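Local coordinates for heat shock protein 16 (Schizosaccharomyces pombe, PDB 3W1Z), which assembles into a 16-subunit small heat shock protein oligomer and probably acts as a chaperone that binds unfolded proteins under stress, at residues G75-E80 and S93-G98. Numbering follows the deposited sequence.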
ATOM      1  N   GLY B  75     -15.120 -29.497 -13.656  1.00 29.92           N
ATOM      2  CA  GLY B  75     -14.969 -30.937 -13.645  1.00 33.36           C
ATOM      3  C   GLY B  75     -14.384 -31.474 -12.358  1.00 34.05           C
ATOM      4  O   GLY B  75     -14.496 -30.856 -11.300  1.00 33.07           O
ATOM      5  N   GLU B  76     -13.754 -32.639 -12.455  1.00 33.74           N
ATOM      6  CA  GLU B  76     -13.235 -33.327 -11.284  1.00 30.76           C
ATOM      7  C   GLU B  76     -11.878 -33.953 -11.582  1.00 38.39           C
ATOM      8  O   GLU B  76     -11.654 -34.478 -12.673  1.00 28.05           O
ATOM      9  CB  GLU B  76     -14.224 -34.412 -10.859  1.00 36.82           C
ATOM     10  CG  GLU B  76     -13.992 -34.989  -9.477  1.00 41.69           C
ATOM     11  CD  GLU B  76     -15.027 -36.036  -9.115  1.00 56.90           C
ATOM     12  OE1 GLU B  76     -15.350 -36.876  -9.982  1.00 58.23           O
ATOM     13  OE2 GLU B  76     -15.527 -36.014  -7.971  1.00 62.84           O
ATOM     14  N   VAL B  77     -10.972 -33.887 -10.613  1.00 42.97           N
ATOM     15  CA  VAL B  77      -9.729 -34.639 -10.699  1.00 38.88           C
ATOM     16  C   VAL B  77      -9.751 -35.719  -9.629  1.00 31.72           C
ATOM     17  O   VAL B  77      -9.626 -35.436  -8.439  1.00 36.42           O
ATOM     18  CB  VAL B  77      -8.495 -33.743 -10.500  1.00 34.07           C
ATOM     19  CG1 VAL B  77      -7.222 -34.542 -10.736  1.00 36.35           C
ATOM     20  CG2 VAL B  77      -8.551 -32.548 -11.434  1.00 30.55           C
ATOM     21  N   VAL B  78      -9.907 -36.962 -10.067  1.00 27.51           N
ATOM     22  CA  VAL B  78     -10.048 -38.087  -9.157  1.00 33.48           C
ATOM     23  C   VAL B  78      -8.688 -38.673  -8.807  1.00 26.48           C
ATOM     24  O   VAL B  78      -7.829 -38.825  -9.674  1.00 18.42           O
ATOM     25  CB  VAL B  78     -10.947 -39.190  -9.770  1.00 45.63           C
ATOM     26  CG1 VAL B  78     -10.912 -40.458  -8.930  1.00 26.85           C
ATOM     27  CG2 VAL B  78     -12.374 -38.688  -9.923  1.00 35.12           C
ATOM     28  N   ASN B  79      -8.498 -39.007  -7.535  1.00 25.38           N
ATOM     29  CA  ASN B  79      -7.286 -39.690  -7.120  1.00 29.67           C
ATOM     30  C   ASN B  79      -7.534 -41.187  -7.205  1.00 29.59           C
ATOM     31  O   ASN B  79      -8.276 -41.753  -6.403  1.00 33.09           O
ATOM     32  CB  ASN B  79      -6.923 -39.294  -5.687  1.00 23.05           C
ATOM     33  CG  ASN B  79      -5.616 -39.908  -5.221  1.00 26.87           C
ATOM     34  OD1 ASN B  79      -4.814 -40.378  -6.027  1.00 18.45           O
ATOM     35  ND2 ASN B  79      -5.395 -39.900  -3.911  1.00 29.67           N
ATOM     36  N   GLU B  80      -6.894 -41.827  -8.177  1.00 28.26           N
ATOM     37  CA  GLU B  80      -7.117 -43.243  -8.436  1.00 34.29           C
ATOM     38  C   GLU B  80      -6.341 -44.086  -7.436  1.00 28.40           C
ATOM     39  O   GLU B  80      -6.633 -45.265  -7.237  1.00 41.75           O
ATOM     40  CB  GLU B  80      -6.707 -43.594  -9.868  1.00 31.79           C
ATOM     41  CG  GLU B  80      -7.422 -42.771 -10.930  1.00 29.55           C
ATOM     42  CD  GLU B  80      -7.055 -43.184 -12.344  1.00 49.18           C
ATOM     43  OE1 GLU B  80      -5.850 -43.359 -12.623  1.00 47.34           O
ATOM     44  OE2 GLU B  80      -7.976 -43.335 -13.174  1.00 59.73           O
ATOM     45  N   SER B  93       3.886 -37.258  -2.483  1.00 20.51           N
ATOM     46  CA  SER B  93       2.700 -36.668  -3.100  1.00 20.57           C
ATOM     47  C   SER B  93       2.839 -35.181  -3.431  1.00 23.34           C
ATOM     48  O   SER B  93       2.851 -34.338  -2.534  1.00 17.12           O
ATOM     49  CB  SER B  93       1.496 -36.868  -2.177  1.00 19.67           C
ATOM     50  OG  SER B  93       0.378 -36.124  -2.629  1.00 38.54           O
ATOM     51  N   GLU B  94       2.948 -34.863  -4.718  1.00 25.65           N
ATOM     52  CA  GLU B  94       2.788 -33.488  -5.189  1.00 17.27           C
ATOM     53  C   GLU B  94       1.419 -33.177  -5.807  1.00 24.90           C
ATOM     54  O   GLU B  94       1.088 -32.012  -6.034  1.00 23.13           O
ATOM     55  CB  GLU B  94       3.915 -33.117  -6.154  1.00 16.58           C
ATOM     56  CG  GLU B  94       5.252 -32.926  -5.459  1.00 15.93           C
ATOM     57  CD  GLU B  94       6.428 -33.075  -6.398  1.00 17.19           C
ATOM     58  OE1 GLU B  94       6.208 -33.104  -7.627  1.00 16.46           O
ATOM     59  OE2 GLU B  94       7.572 -33.172  -5.906  1.00 20.40           O
ATOM     60  N   ARG B  95       0.620 -34.208  -6.064  1.00 29.77           N
ATOM     61  CA  ARG B  95      -0.602 -34.028  -6.847  1.00 23.33           C
ATOM     62  C   ARG B  95      -1.788 -33.566  -6.011  1.00 21.23           C
ATOM     63  O   ARG B  95      -1.980 -34.010  -4.881  1.00 27.93           O
ATOM     64  CB  ARG B  95      -0.958 -35.302  -7.620  1.00 25.24           C
ATOM     65  CG  ARG B  95      -0.024 -35.609  -8.781  1.00 24.19           C
ATOM     66  CD  ARG B  95      -0.554 -36.754  -9.632  1.00 23.10           C
ATOM     67  NE  ARG B  95      -1.754 -36.378 -10.375  1.00 15.92           N
ATOM     68  CZ  ARG B  95      -2.644 -37.245 -10.849  1.00 17.71           C
ATOM     69  NH1 ARG B  95      -2.480 -38.546 -10.648  1.00 27.52           N
ATOM     70  NH2 ARG B  95      -3.704 -36.812 -11.515  1.00 27.52           N
ATOM     71  N   ARG B  96      -2.581 -32.667  -6.582  1.00 19.84           N
ATOM     72  CA  ARG B  96      -3.760 -32.142  -5.909  1.00 27.20           C
ATOM     73  C   ARG B  96      -5.021 -32.665  -6.583  1.00 27.70           C
ATOM     74  O   ARG B  96      -5.154 -32.596  -7.804  1.00 28.74           O
ATOM     75  CB  ARG B  96      -3.748 -30.611  -5.919  1.00 27.83           C
ATOM     76  CG  ARG B  96      -2.519 -30.005  -5.261  1.00 37.15           C
ATOM     77  CD  ARG B  96      -2.468 -30.329  -3.774  1.00 42.77           C
ATOM     78  NE  ARG B  96      -1.172 -30.001  -3.187  1.00 56.40           N
ATOM     79  CZ  ARG B  96      -0.234 -30.898  -2.893  1.00 59.57           C
ATOM     80  NH1 ARG B  96      -0.450 -32.186  -3.121  1.00 50.77           N
ATOM     81  NH2 ARG B  96       0.917 -30.507  -2.363  1.00 50.43           N
ATOM     82  N   PHE B  97      -5.943 -33.193  -5.783  1.00 19.41           N
ATOM     83  CA  PHE B  97      -7.158 -33.797  -6.318  1.00 27.62           C
ATOM     84  C   PHE B  97      -8.424 -33.133  -5.790  1.00 35.62           C
ATOM     85  O   PHE B  97      -8.432 -32.552  -4.704  1.00 39.98           O
ATOM     86  CB  PHE B  97      -7.188 -35.294  -6.009  1.00 22.23           C
ATOM     87  CG  PHE B  97      -6.034 -36.056  -6.588  1.00 23.23           C
ATOM     88  CD1 PHE B  97      -6.034 -36.428  -7.921  1.00 24.75           C
ATOM     89  CD2 PHE B  97      -4.948 -36.399  -5.801  1.00 20.32           C
ATOM     90  CE1 PHE B  97      -4.975 -37.131  -8.460  1.00 25.95           C
ATOM     91  CE2 PHE B  97      -3.884 -37.103  -6.333  1.00 22.77           C
ATOM     92  CZ  PHE B  97      -3.897 -37.468  -7.665  1.00 20.02           C
ATOM     93  N   GLY B  98      -9.493 -33.220  -6.574  1.00 34.93           N
ATOM     94  CA  GLY B  98     -10.772 -32.663  -6.182  1.00 32.51           C
ATOM     95  C   GLY B  98     -11.547 -32.167  -7.385  1.00 36.27           C
ATOM     96  O   GLY B  98     -11.232 -32.509  -8.524  1.00 30.68           O
TER
HETATM   97  O   HOH W   1      -6.338 -38.239 -11.664  1.00 23.41           O
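N79 and F97 form the tight half of this contact: the flat side-chain amide of N79 lies stacked on one face of the F97 ring, the two planes only 9° apart. The backbone places N79 CB over the middle of that face, a CH-pi contact 3.5 Å from the ring centroid, and with CG anti to the backbone N (chi1 -176°) the amide lies along the same face. Its OD1 accepts a hydrogen bond from R81 N, which should limit turning of the amide. The V77 and F97 side chains cross at about a right angle, methyl CG1 of V77 lying 3.6 Å from F97 CD1. F97 CE1 also sits over the centre of the guanidinium face of buried R95, whose NE forms a salt bridge with E53 of a second subunit. Replacing F97 by an alanine would probably open a gap beside V77 and strip the ring from both the N79 amide and the R95 guanidinium.

The other side is looser: E76, V78 and R96 are exposed, and one water links V78 O to R95 NH2.

V77 and G98 form an antiparallel hydrogen-bonded pair closed by two reciprocal backbone bonds: V77 N donates nearly straight (172°) to G98 O, and G98 N lies 2.9 Å from V77 O. Glycine suits this backbone, since a CB would jam against the carbonyl O of F97. Beyond this pair strands 70-77 and 98-105 part into the loop whose strand 90-93 joins a sheet of the second subunit, the strand-exchange dimer characteristic of many non-metazoan alpha-crystallin domains.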